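Putative mandelate racemase (PDB 2O56) is an enolase-superfamily member of unproven function that binds magnesium and is probably a hydro-lyase (dehydratase). Local coordinates at residues 175-180 with 200-205; 255-259 with 283-289; 360-366 with 382-386. All coordinates share one frame; numbering follows the deposited sequence.

Contact 1 (175-180 with 200-205); sequences TVAMDR and LGYDRM
Arg204 reaches from helix 195-212 to the loop 175-180 and turns the edge of its guanidinium group to three backbone carbonyls. NH1 donates to Met178 O at 2.7 Å and to Thr175 O at 2.8 Å, both acceptors lying within a few degrees of the guanidinium plane; NH2 reaches Asp179 O at 3.1 Å. The side chain is extended from CG to NE (chi3 167°), which brings the guanidinium edge to these carbonyls, and NE donates to Thr151 O, adding a further bond that restrains the group. Leu200 CG sits 3.6 Å above the guanidinium plane. The tight part lies at Thr175, whose OG1 donates to Gly201 O at 2.9 Å and meets Met205 CE at 3.4 Å; the OG1 donor and Met205 N approach Gly201 O from opposite faces of its carbonyl plane. Gly201 also allows close backbone approach, its CA standing 4.5 Å from Val176 CA. The loose side is at Arg180, exposed and poorly ordered, whose backbone N is 4.0 Å from Leu200 CD2, while its side-chain end leads away. Around this loop-helix contact, Tyr156 of helix 153-165 and Phe234 of helix 228-238 pack on Thr175, while Met205 rests on strand 217-221.

Contact 2 (255-259 with 283-289); sequences PAQMK and PFLENGS
Two successive outer helices of the C-terminal barrel domain, 255-264 and 277-286, meet here through the start of one and the end of the other. Pro255 CB lies over one face of the Phe284 ring, 4.1 Å from its centroid and 22° off the normal, a CH-pi contact. The ring's edge is taken by Met258 CB, in plane and 3.7 Å from Phe284 CE1. Beside them Pro255 CG touches Pro283 CB at 3.8 Å. The polar half centres on Asn287. Its CG stands between the backbone N and carbonyl carbon (chi1 80°), which folds the amide back over the following residues: OD1 accepts from Ser289 N at 3.0 Å, forming an Asx turn, and from Ser289 OG at 2.7 Å. Two donors thus hold the amide's rotation and direct ND2 across to Pro255 O, though that bond is weak (127° at the hydrogen). Lys259 bends at chi2 and chi4 to bring NZ to Asn287 O at 3.0 Å, in the carbonyl plane. Gly288, with positive phi, carries the chain out of the helix toward strand 292-293. Met258 also packs on strand 269-271, as expected for neighbouring beta-alpha units of a TIM-type barrel.

Contact 3 (360-366 with 382-386); sequences QTCKYNY and GQELT
Gln383 OE1 is gripped by two backbone donors, Tyr364 N across the contact at 3.1 Å and its neighbour Glu384 N at 3.2 Å, both in the amide carbonyl plane and on lone pairs. The other end of the same amide gives NE2 to Tyr364 O at 2.8 Å, nearly straight (170° at the hydrogen). Gln383 therefore bonds both the N-H and the C=O of Tyr364, imitating a strand neighbour with its side chain; CG anti to the backbone N (chi1 -166°) and a bend at chi2 place the amide there. True backbone pairing follows beside it: Lys363 N donates to Glu384 O at 2.7 Å and Thr386 N to Thr361 O at 3.1 Å. Lys363 and Glu384 run side by side to a salt bridge, NZ to OE1 at 2.8 Å, while Glu384 OE2 pairs with Lys112. Beyond Gln383, Tyr366 OH donates to Gly382 O at 2.6 Å, on a lone pair and at the ring's edge. On the apolar side Cys362 SG meets Leu385 CD2 at 3.8 Å. Thr386 is the N-cap of helix 387-392. The two backbone bonds around Cys362 and Leu385 are the pattern of a single, non-hydrogen-bonded antiparallel bridge, here extended by a side-chain amide.

In the fold
The three contacts follow one another along the chain within the C-terminal, enolase-like region, and none touches another. Contact 1 (a loop on a helix) and contact 2 (the ends of two helices) both lie around the parallel strands near the magnesium ligands; their nearest atoms are about 16 Å apart. Neither binds the metal. The side chain of Met205 is about 13 Å from the bound magnesium ion and that of Met258 about 11 Å; Met258 is also about 6 Å, side chain to side chain, from Glu248, a magnesium-binding residue not ligating the metal in this chain. Met205 packs on strand 217-221, which ends in the ligand Glu221. Contact 3 is remote, its centre about 36 Å from that of contact 1 and about 38 Å from that of contact 2, approaching strand 39-44 through Phe41.

Contact 1 (175-180 with 200-205)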
ATOM      1  N   THR A 175      -3.791  35.607 -10.201  1.00 30.64           N
ATOM      2  CA  THR A 175      -2.873  36.470 -10.941  1.00 28.90           C
ATOM      3  C   THR A 175      -2.455  35.906 -12.302  1.00 35.81           C
ATOM      4  O   THR A 175      -1.696  36.558 -13.017  1.00 28.51           O
ATOM      5  CB  THR A 175      -1.610  36.754 -10.158  1.00 32.14           C
ATOM      6  OG1 THR A 175      -0.918  35.523  -9.908  1.00 31.03           O
ATOM      7  CG2 THR A 175      -1.917  37.479  -8.854  1.00 29.33           C
ATOM      8  N   VAL A 176      -2.943  34.710 -12.659  1.00 31.79           N
ATOM      9  CA  VAL A 176      -2.475  34.032 -13.879  1.00 30.31           C
ATOM     10  C   VAL A 176      -3.431  34.166 -15.074  1.00 32.20           C
ATOM     11  O   VAL A 176      -2.985  34.291 -16.222  1.00 39.35           O
ATOM     12  CB  VAL A 176      -2.096  32.542 -13.601  1.00 31.76           C
ATOM     13  CG1 VAL A 176      -1.789  31.791 -14.879  1.00 29.63           C
ATOM     14  CG2 VAL A 176      -0.880  32.483 -12.718  1.00 22.44           C
ATOM     15  N   ALA A 177      -4.737  34.158 -14.801  1.00 33.37           N
ATOM     16  CA  ALA A 177      -5.753  33.923 -15.839  1.00 36.26           C
ATOM     17  C   ALA A 177      -6.142  35.185 -16.636  1.00 37.99           C
ATOM     18  O   ALA A 177      -6.881  35.111 -17.620  1.00 34.43           O
ATOM     19  CB  ALA A 177      -6.989  33.271 -15.228  1.00 31.66           C
ATOM     20  N   MET A 178      -5.646  36.344 -16.214  1.00 34.83           N
ATOM     21  CA  MET A 178      -5.742  37.551 -17.035  1.00 34.31           C
ATOM     22  C   MET A 178      -4.443  37.673 -17.820  1.00 31.92           C
ATOM     23  O   MET A 178      -3.364  37.677 -17.222  1.00 39.19           O
ATOM     24  CB  MET A 178      -5.914  38.797 -16.151  1.00 39.30           C
ATOM     25  CG  MET A 178      -6.417  40.057 -16.892  1.00 36.27           C
ATOM     26  SD  MET A 178      -8.204  40.046 -17.156  1.00 44.47           S
ATOM     27  CE  MET A 178      -8.833  40.147 -15.480  1.00 35.31           C
ATOM     28  N   ASP A 179      -4.521  37.777 -19.141  1.00 30.14           N
ATOM     29  CA  ASP A 179      -3.295  38.049 -19.915  1.00 34.33           C
ATOM     30  C   ASP A 179      -2.867  39.515 -19.785  1.00 37.05           C
ATOM     31  O   ASP A 179      -3.469  40.276 -19.019  1.00 35.02           O
ATOM     32  CB  ASP A 179      -3.390  37.592 -21.385  1.00 33.85           C
ATOM     33  CG  ASP A 179      -4.352  38.426 -22.220  1.00 41.65           C
ATOM     34  OD1 ASP A 179      -4.886  39.439 -21.731  1.00 41.00           O
ATOM     35  OD2 ASP A 179      -4.592  38.052 -23.385  1.00 40.75           O
ATOM     36  N   ARG A 180      -1.844  39.919 -20.535  1.00 38.67           N
ATOM     37  CA  ARG A 180      -1.343  41.282 -20.402  1.00 42.18           C
ATOM     38  C   ARG A 180      -2.280  42.284 -21.062  1.00 41.49           C
ATOM     39  O   ARG A 180      -2.163  43.482 -20.837  1.00 50.01           O
ATOM     40  CB  ARG A 180       0.084  41.411 -20.946  1.00 44.91           C
ATOM     41  CG  ARG A 180       0.240  41.002 -22.401  1.00 62.26           C
ATOM     42  CD  ARG A 180       1.625  40.429 -22.675  1.00 74.52           C
ATOM     43  NE  ARG A 180       2.425  41.313 -23.518  1.00 88.70           N
ATOM     44  CZ  ARG A 180       2.509  41.222 -24.846  1.00 95.66           C
ATOM     45  NH1 ARG A 180       1.835  40.277 -25.499  1.00 91.46           N
ATOM     46  NH2 ARG A 180       3.270  42.076 -25.523  1.00 84.76           N
ATOM     47  N   LEU A 200       4.421  36.589 -15.316  1.00 31.14           N
ATOM     48  CA  LEU A 200       3.415  37.621 -15.141  1.00 34.21           C
ATOM     49  C   LEU A 200       2.602  37.443 -13.851  1.00 40.13           C
ATOM     50  O   LEU A 200       2.523  38.356 -13.028  1.00 30.43           O
ATOM     51  CB  LEU A 200       2.485  37.653 -16.354  1.00 35.01           C
ATOM     52  CG  LEU A 200       1.406  38.741 -16.393  1.00 36.36           C
ATOM     53  CD1 LEU A 200       2.013  40.150 -16.259  1.00 32.98           C
ATOM     54  CD2 LEU A 200       0.603  38.622 -17.681  1.00 33.84           C
ATOM     55  N   GLY A 201       2.006  36.261 -13.693  1.00 35.45           N
ATOM     56  CA  GLY A 201       1.362  35.847 -12.450  1.00 26.95           C
ATOM     57  C   GLY A 201       2.227  36.042 -11.217  1.00 30.01           C
ATOM     58  O   GLY A 201       1.761  36.604 -10.229  1.00 33.19           O
ATOM     59  N   TYR A 202       3.483  35.584 -11.274  1.00 27.64           N
ATOM     60  CA  TYR A 202       4.402  35.764 -10.154  1.00 29.76           C
ATOM     61  C   TYR A 202       4.676  37.239  -9.824  1.00 34.89           C
ATOM     62  O   TYR A 202       4.744  37.614  -8.645  1.00 30.99           O
ATOM     63  CB  TYR A 202       5.747  35.076 -10.414  1.00 26.10           C
ATOM     64  CG  TYR A 202       6.755  35.408  -9.342  1.00 36.88           C
ATOM     65  CD1 TYR A 202       6.744  34.729  -8.128  1.00 33.79           C
ATOM     66  CD2 TYR A 202       7.690  36.439  -9.519  1.00 33.64           C
ATOM     67  CE1 TYR A 202       7.644  35.047  -7.125  1.00 30.56           C
ATOM     68  CE2 TYR A 202       8.579  36.764  -8.520  1.00 31.04           C
ATOM     69  CZ  TYR A 202       8.556  36.071  -7.333  1.00 36.39           C
ATOM     70  OH  TYR A 202       9.445  36.387  -6.336  1.00 36.17           O
ATOM     71  N   ASP A 203       4.883  38.048 -10.864  1.00 35.07           N
ATOM     72  CA  ASP A 203       5.202  39.480 -10.685  1.00 35.49           C
ATOM     73  C   ASP A 203       4.020  40.242 -10.089  1.00 31.69           C
ATOM     74  O   ASP A 203       4.200  41.077  -9.206  1.00 32.82           O
ATOM     75  CB  ASP A 203       5.590  40.130 -12.015  1.00 30.43           C
ATOM     76  CG  ASP A 203       6.954  39.695 -12.508  1.00 34.82           C
ATOM     77  OD1 ASP A 203       7.790  39.208 -11.704  1.00 34.77           O
ATOM     78  OD2 ASP A 203       7.182  39.831 -13.719  1.00 37.07           O
ATOM     79  N   ARG A 204       2.812  39.947 -10.560  1.00 30.09           N
ATOM     80  CA  ARG A 204       1.609  40.495  -9.932  1.00 29.41           C
ATOM     81  C   ARG A 204       1.529  40.099  -8.451  1.00 35.34           C
ATOM     82  O   ARG A 204       1.288  40.935  -7.577  1.00 28.31           O
ATOM     83  CB  ARG A 204       0.343  40.042 -10.666  1.00 25.43           C
ATOM     84  CG  ARG A 204       0.147  40.658 -12.039  1.00 29.89           C
ATOM     85  CD  ARG A 204      -0.680  39.745 -12.897  1.00 29.26           C
ATOM     86  NE  ARG A 204      -1.175  40.389 -14.111  1.00 28.84           N
ATOM     87  CZ  ARG A 204      -1.861  39.768 -15.063  1.00 40.70           C
ATOM     88  NH1 ARG A 204      -2.125  38.471 -14.960  1.00 29.47           N
ATOM     89  NH2 ARG A 204      -2.277  40.440 -16.128  1.00 31.58           N
ATOM     90  N   MET A 205       1.769  38.825  -8.171  1.00 30.72           N
ATOM     91  CA  MET A 205       1.650  38.317  -6.810  1.00 32.57           C
ATOM     92  C   MET A 205       2.730  38.906  -5.888  1.00 30.89           C
ATOM     93  O   MET A 205       2.460  39.221  -4.724  1.00 29.27           O
ATOM     94  CB  MET A 205       1.683  36.787  -6.811  1.00 30.76           C
ATOM     95  CG  MET A 205       1.286  36.163  -5.493  1.00 33.21           C
ATOM     96  SD  MET A 205      -0.475  35.938  -5.347  1.00 36.45           S
ATOM     97  CE  MET A 205      -0.761  34.683  -6.598  1.00 33.00           C
TER

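Contact 2 (255-259 with 283-289)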
ATOM      1  N   PRO A 255      -8.775  12.484  -7.718  1.00 22.44           N
ATOM      2  CA  PRO A 255      -8.186  13.007  -6.488  1.00 24.82           C
ATOM      3  C   PRO A 255      -6.676  12.849  -6.348  1.00 23.60           C
ATOM      4  O   PRO A 255      -6.076  13.554  -5.534  1.00 25.29           O
ATOM      5  CB  PRO A 255      -8.889  12.198  -5.398  1.00 18.56           C
ATOM      6  CG  PRO A 255     -10.234  11.941  -6.003  1.00 20.76           C
ATOM      7  CD  PRO A 255      -9.901  11.578  -7.425  1.00 18.95           C
ATOM      8  N   ALA A 256      -6.074  11.949  -7.129  1.00 23.30           N
ATOM      9  CA  ALA A 256      -4.629  11.690  -7.055  1.00 22.20           C
ATOM     10  C   ALA A 256      -3.829  12.862  -7.583  1.00 24.36           C
ATOM     11  O   ALA A 256      -2.685  13.061  -7.169  1.00 26.40           O
ATOM     12  CB  ALA A 256      -4.250  10.400  -7.794  1.00 23.23           C
ATOM     13  N   GLN A 257      -4.437  13.635  -8.489  1.00 20.77           N
ATOM     14  CA  GLN A 257      -3.792  14.811  -9.063  1.00 26.36           C
ATOM     15  C   GLN A 257      -3.625  15.903  -8.003  1.00 22.35           C
ATOM     16  O   GLN A 257      -2.569  16.525  -7.913  1.00 25.06           O
ATOM     17  CB  GLN A 257      -4.571  15.351 -10.272  1.00 20.19           C
ATOM     18  CG  GLN A 257      -4.863  14.336 -11.373  1.00 23.94           C
ATOM     19  CD  GLN A 257      -3.687  13.469 -11.751  1.00 26.77           C
ATOM     20  OE1 GLN A 257      -3.806  12.248 -11.839  1.00 26.17           O
ATOM     21  NE2 GLN A 257      -2.550  14.088 -11.993  1.00 21.57           N
ATOM     22  N   MET A 258      -4.663  16.123  -7.195  1.00 23.14           N
ATOM     23  CA  MET A 258      -4.550  17.009  -6.019  1.00 27.27           C
ATOM     24  C   MET A 258      -3.424  16.600  -5.066  1.00 25.32           C
ATOM     25  O   MET A 258      -2.676  17.451  -4.552  1.00 18.84           O
ATOM     26  CB  MET A 258      -5.884  17.085  -5.261  1.00 24.28           C
ATOM     27  CG  MET A 258      -6.012  18.295  -4.305  1.00 22.72           C
ATOM     28  SD  MET A 258      -6.339  19.873  -5.128  1.00 25.35           S
ATOM     29  CE  MET A 258      -7.964  19.568  -5.827  1.00 21.70           C
ATOM     30  N   LYS A 259      -3.334  15.298  -4.802  1.00 18.32           N
ATOM     31  CA  LYS A 259      -2.235  14.739  -4.018  1.00 20.08           C
ATOM     32  C   LYS A 259      -0.869  15.007  -4.656  1.00 27.08           C
ATOM     33  O   LYS A 259       0.086  15.364  -3.954  1.00 25.36           O
ATOM     34  CB  LYS A 259      -2.463  13.252  -3.763  1.00 21.85           C
ATOM     35  CG  LYS A 259      -1.517  12.575  -2.768  1.00 23.13           C
ATOM     36  CD  LYS A 259      -1.269  13.371  -1.518  1.00 44.13           C
ATOM     37  CE  LYS A 259      -0.282  12.649  -0.600  1.00 51.86           C
ATOM     38  NZ  LYS A 259      -0.627  11.213  -0.408  1.00 48.45           N
ATOM     39  N   PRO A 283     -12.150  10.971  -0.508  1.00 19.16           N
ATOM     40  CA  PRO A 283     -10.810  10.646  -1.039  1.00 23.04           C
ATOM     41  C   PRO A 283      -9.749  11.700  -0.785  1.00 23.30           C
ATOM     42  O   PRO A 283      -8.569  11.367  -0.639  1.00 27.89           O
ATOM     43  CB  PRO A 283     -11.038  10.562  -2.542  1.00 18.96           C
ATOM     44  CG  PRO A 283     -12.255  11.385  -2.776  1.00 20.63           C
ATOM     45  CD  PRO A 283     -13.122  11.117  -1.610  1.00 19.56           C
ATOM     46  N   PHE A 284     -10.158  12.961  -0.737  1.00 22.67           N
ATOM     47  CA  PHE A 284      -9.236  14.063  -0.380  1.00 21.50           C
ATOM     48  C   PHE A 284      -8.839  14.063   1.089  1.00 28.24           C
ATOM     49  O   PHE A 284      -7.770  14.575   1.479  1.00 24.19           O
ATOM     50  CB  PHE A 284      -9.887  15.393  -0.756  1.00 22.05           C
ATOM     51  CG  PHE A 284     -10.160  15.507  -2.209  1.00 22.97           C
ATOM     52  CD1 PHE A 284      -9.141  15.877  -3.085  1.00 18.45           C
ATOM     53  CD2 PHE A 284     -11.402  15.173  -2.721  1.00 20.12           C
ATOM     54  CE1 PHE A 284      -9.363  15.948  -4.462  1.00 22.80           C
ATOM     55  CE2 PHE A 284     -11.637  15.227  -4.101  1.00 20.73           C
ATOM     56  CZ  PHE A 284     -10.609  15.632  -4.970  1.00 19.47           C
ATOM     57  N   LEU A 285      -9.708  13.512   1.921  1.00 23.28           N
ATOM     58  CA  LEU A 285      -9.389  13.387   3.345  1.00 27.67           C
ATOM     59  C   LEU A 285      -8.445  12.215   3.538  1.00 27.73           C
ATOM     60  O   LEU A 285      -7.455  12.324   4.253  1.00 26.44           O
ATOM     61  CB  LEU A 285     -10.656  13.205   4.184  1.00 25.12           C
ATOM     62  CG  LEU A 285     -11.673  14.344   4.116  1.00 24.49           C
ATOM     63  CD1 LEU A 285     -12.902  13.936   4.894  1.00 22.58           C
ATOM     64  CD2 LEU A 285     -11.109  15.589   4.693  1.00 29.25           C
ATOM     65  N   GLU A 286      -8.748  11.109   2.868  1.00 23.73           N
ATOM     66  CA  GLU A 286      -7.927   9.908   2.955  1.00 25.36           C
ATOM     67  C   GLU A 286      -6.553  10.053   2.322  1.00 30.18           C
ATOM     68  O   GLU A 286      -5.597   9.471   2.808  1.00 25.70           O
ATOM     69  CB  GLU A 286      -8.681   8.696   2.398  1.00 30.31           C
ATOM     70  CG  GLU A 286      -9.826   8.271   3.323  1.00 33.29           C
ATOM     71  CD  GLU A 286     -10.549   7.028   2.848  1.00 45.77           C
ATOM     72  OE1 GLU A 286     -10.014   6.295   1.989  1.00 53.18           O
ATOM     73  OE2 GLU A 286     -11.669   6.788   3.332  1.00 40.93           O
ATOM     74  N   ASN A 287      -6.446  10.843   1.261  1.00 23.03           N
ATOM     75  CA  ASN A 287      -5.173  10.987   0.577  1.00 22.39           C
ATOM     76  C   ASN A 287      -4.318  12.149   1.101  1.00 24.72           C
ATOM     77  O   ASN A 287      -3.184  12.321   0.683  1.00 25.61           O
ATOM     78  CB  ASN A 287      -5.317  10.955  -0.970  1.00 24.21           C
ATOM     79  CG  ASN A 287      -5.772  12.295  -1.600  1.00 25.90           C
ATOM     80  OD1 ASN A 287      -5.973  13.294  -0.931  1.00 21.38           O
ATOM     81  ND2 ASN A 287      -5.921  12.292  -2.923  1.00 16.39           N
ATOM     82  N   GLY A 288      -4.875  12.934   2.017  1.00 22.28           N
ATOM     83  CA  GLY A 288      -4.113  14.000   2.704  1.00 22.02           C
ATOM     84  C   GLY A 288      -3.753  15.185   1.830  1.00 23.72           C
ATOM     85  O   GLY A 288      -2.858  15.971   2.176  1.00 25.00           O
ATOM     86  N   SER A 289      -4.465  15.366   0.717  1.00 22.45           N
ATOM     87  CA  SER A 289      -4.093  16.451  -0.240  1.00 24.77           C
ATOM     88  C   SER A 289      -4.513  17.866   0.170  1.00 25.30           C
ATOM     89  O   SER A 289      -3.815  18.844  -0.130  1.00 24.52           O
ATOM     90  CB  SER A 289      -4.618  16.154  -1.646  1.00 25.57           C
ATOM     91  OG  SER A 289      -6.022  15.928  -1.645  1.00 23.96           O
TER

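Contact 3 (360-366 with 382-386)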
ATOM      1  N   GLN A 360     -30.209  44.452  -2.657  1.00 38.05           N
ATOM      2  CA  GLN A 360     -31.602  44.870  -2.775  1.00 43.77           C
ATOM      3  C   GLN A 360     -32.537  43.709  -3.092  1.00 38.95           C
ATOM      4  O   GLN A 360     -33.747  43.845  -2.975  1.00 38.64           O
ATOM      5  CB  GLN A 360     -31.762  46.016  -3.791  1.00 44.36           C
ATOM      6  CG  GLN A 360     -32.000  45.580  -5.255  1.00 57.68           C
ATOM      7  CD  GLN A 360     -31.703  46.678  -6.297  1.00 67.43           C
ATOM      8  OE1 GLN A 360     -31.598  47.866  -5.971  1.00 71.33           O
ATOM      9  NE2 GLN A 360     -31.569  46.270  -7.561  1.00 65.54           N
ATOM     10  N   THR A 361     -31.978  42.565  -3.482  1.00 40.85           N
ATOM     11  CA  THR A 361     -32.789  41.371  -3.741  1.00 31.35           C
ATOM     12  C   THR A 361     -33.416  40.835  -2.468  1.00 31.68           C
ATOM     13  O   THR A 361     -34.442  40.159  -2.534  1.00 36.23           O
ATOM     14  CB  THR A 361     -32.008  40.218  -4.460  1.00 40.30           C
ATOM     15  OG1 THR A 361     -30.921  39.763  -3.645  1.00 35.48           O
ATOM     16  CG2 THR A 361     -31.474  40.667  -5.805  1.00 36.61           C
ATOM     17  N   CYS A 362     -32.820  41.159  -1.315  1.00 32.56           N
ATOM     18  CA  CYS A 362     -33.222  40.527  -0.047  1.00 31.27           C
ATOM     19  C   CYS A 362     -33.684  41.488   1.042  1.00 32.46           C
ATOM     20  O   CYS A 362     -33.380  42.667   0.987  1.00 36.96           O
ATOM     21  CB  CYS A 362     -32.136  39.575   0.472  1.00 34.12           C
ATOM     22  SG  CYS A 362     -31.994  38.070  -0.548  1.00 33.81           S
ATOM     23  N   LYS A 363     -34.422  40.973   2.022  1.00 30.94           N
ATOM     24  CA  LYS A 363     -35.052  41.809   3.049  1.00 42.74           C
ATOM     25  C   LYS A 363     -34.079  42.516   3.988  1.00 44.00           C
ATOM     26  O   LYS A 363     -34.338  43.650   4.401  1.00 40.41           O
ATOM     27  CB  LYS A 363     -36.070  40.998   3.862  1.00 43.92           C
ATOM     28  CG  LYS A 363     -37.221  41.816   4.416  1.00 53.15           C
ATOM     29  CD  LYS A 363     -38.086  41.009   5.367  1.00 58.03           C
ATOM     30  CE  LYS A 363     -39.414  40.609   4.723  1.00 75.76           C
ATOM     31  NZ  LYS A 363     -39.243  39.599   3.639  1.00 79.07           N
ATOM     32  N   TYR A 364     -32.972  41.852   4.332  1.00 40.36           N
ATOM     33  CA  TYR A 364     -32.077  42.330   5.386  1.00 37.01           C
ATOM     34  C   TYR A 364     -30.672  42.535   4.849  1.00 42.71           C
ATOM     35  O   TYR A 364     -30.213  41.788   3.980  1.00 45.85           O
ATOM     36  CB  TYR A 364     -32.056  41.347   6.564  1.00 40.33           C
ATOM     37  CG  TYR A 364     -33.429  41.026   7.109  1.00 42.38           C
ATOM     38  CD1 TYR A 364     -34.115  41.933   7.921  1.00 44.91           C
ATOM     39  CD2 TYR A 364     -34.047  39.818   6.808  1.00 34.47           C
ATOM     40  CE1 TYR A 364     -35.381  41.637   8.418  1.00 39.85           C
ATOM     41  CE2 TYR A 364     -35.311  39.514   7.293  1.00 37.68           C
ATOM     42  CZ  TYR A 364     -35.971  40.429   8.098  1.00 46.55           C
ATOM     43  OH  TYR A 364     -37.220  40.121   8.581  1.00 48.87           O
ATOM     44  N   ASN A 365     -29.986  43.555   5.337  1.00 37.23           N
ATOM     45  CA  ASN A 365     -28.650  43.854   4.832  1.00 44.58           C
ATOM     46  C   ASN A 365     -27.606  43.580   5.897  1.00 46.38           C
ATOM     47  O   ASN A 365     -27.473  44.332   6.859  1.00 53.30           O
ATOM     48  CB  ASN A 365     -28.543  45.298   4.313  1.00 44.51           C
ATOM     49  CG  ASN A 365     -27.415  45.477   3.285  1.00 52.24           C
ATOM     50  OD1 ASN A 365     -26.752  44.516   2.888  1.00 52.61           O
ATOM     51  ND2 ASN A 365     -27.191  46.716   2.865  1.00 57.03           N
ATOM     52  N   TYR A 366     -26.895  42.471   5.734  1.00 40.27           N
ATOM     53  CA  TYR A 366     -25.777  42.153   6.605  1.00 36.73           C
ATOM     54  C   TYR A 366     -24.487  42.521   5.897  1.00 39.81           C
ATOM     55  O   TYR A 366     -24.169  41.991   4.828  1.00 40.58           O
ATOM     56  CB  TYR A 366     -25.794  40.674   6.991  1.00 35.39           C
ATOM     57  CG  TYR A 366     -27.108  40.235   7.591  1.00 28.80           C
ATOM     58  CD1 TYR A 366     -27.475  40.628   8.879  1.00 35.20           C
ATOM     59  CD2 TYR A 366     -27.986  39.430   6.876  1.00 32.14           C
ATOM     60  CE1 TYR A 366     -28.684  40.241   9.421  1.00 30.75           C
ATOM     61  CE2 TYR A 366     -29.198  39.037   7.412  1.00 27.98           C
ATOM     62  CZ  TYR A 366     -29.538  39.442   8.682  1.00 32.89           C
ATOM     63  OH  TYR A 366     -30.738  39.044   9.226  1.00 30.82           O
ATOM     64  N   GLY A 382     -32.395  33.901   8.644  1.00 34.92           N
ATOM     65  CA  GLY A 382     -32.400  35.350   8.893  1.00 29.42           C
ATOM     66  C   GLY A 382     -32.316  36.177   7.623  1.00 34.61           C
ATOM     67  O   GLY A 382     -31.851  37.328   7.644  1.00 33.81           O
ATOM     68  N   GLN A 383     -32.760  35.583   6.518  1.00 29.25           N
ATOM     69  CA  GLN A 383     -32.679  36.199   5.202  1.00 22.83           C
ATOM     70  C   GLN A 383     -33.796  35.700   4.300  1.00 33.26           C
ATOM     71  O   GLN A 383     -34.210  34.541   4.380  1.00 30.55           O
ATOM     72  CB  GLN A 383     -31.298  35.983   4.576  1.00 29.86           C
ATOM     73  CG  GLN A 383     -31.004  36.884   3.357  1.00 27.27           C
ATOM     74  CD  GLN A 383     -31.102  38.384   3.654  1.00 34.89           C
ATOM     75  OE1 GLN A 383     -32.202  38.931   3.787  1.00 38.24           O
ATOM     76  NE2 GLN A 383     -29.945  39.064   3.712  1.00 23.12           N
ATOM     77  N   GLU A 384     -34.318  36.600   3.468  1.00 31.46           N
ATOM     78  CA  GLU A 384     -35.507  36.336   2.665  1.00 31.05           C
ATOM     79  C   GLU A 384     -35.444  37.266   1.469  1.00 31.60           C
ATOM     80  O   GLU A 384     -34.975  38.392   1.590  1.00 34.49           O
ATOM     81  CB  GLU A 384     -36.777  36.696   3.454  1.00 35.52           C
ATOM     82  CG  GLU A 384     -37.185  35.720   4.543  1.00 50.63           C
ATOM     83  CD  GLU A 384     -38.581  35.991   5.074  1.00 50.84           C
ATOM     84  OE1 GLU A 384     -39.181  37.012   4.667  1.00 56.85           O
ATOM     85  OE2 GLU A 384     -39.069  35.184   5.897  1.00 54.25           O
ATOM     86  N   LEU A 385     -35.942  36.820   0.322  1.00 30.01           N
ATOM     87  CA  LEU A 385     -36.129  37.726  -0.817  1.00 35.93           C
ATOM     88  C   LEU A 385     -37.200  38.763  -0.461  1.00 34.56           C
ATOM     89  O   LEU A 385     -38.115  38.476   0.321  1.00 33.83           O
ATOM     90  CB  LEU A 385     -36.579  36.931  -2.042  1.00 37.87           C
ATOM     91  CG  LEU A 385     -35.604  35.984  -2.743  1.00 31.08           C
ATOM     92  CD1 LEU A 385     -36.331  35.388  -3.920  1.00 28.66           C
ATOM     93  CD2 LEU A 385     -34.352  36.737  -3.203  1.00 22.47           C
ATOM     94  N   THR A 386     -37.099  39.954  -1.035  1.00 36.74           N
ATOM     95  CA  THR A 386     -38.146  40.977  -0.822  1.00 39.22           C
ATOM     96  C   THR A 386     -39.366  40.643  -1.652  1.00 40.16           C
ATOM     97  O   THR A 386     -39.240  39.970  -2.682  1.00 33.95           O
ATOM     98  CB  THR A 386     -37.691  42.373  -1.267  1.00 33.16           C
ATOM     99  OG1 THR A 386     -37.470  42.364  -2.679  1.00 34.22           O
ATOM    100  CG2 THR A 386     -36.436  42.796  -0.551  1.00 28.79           C
TER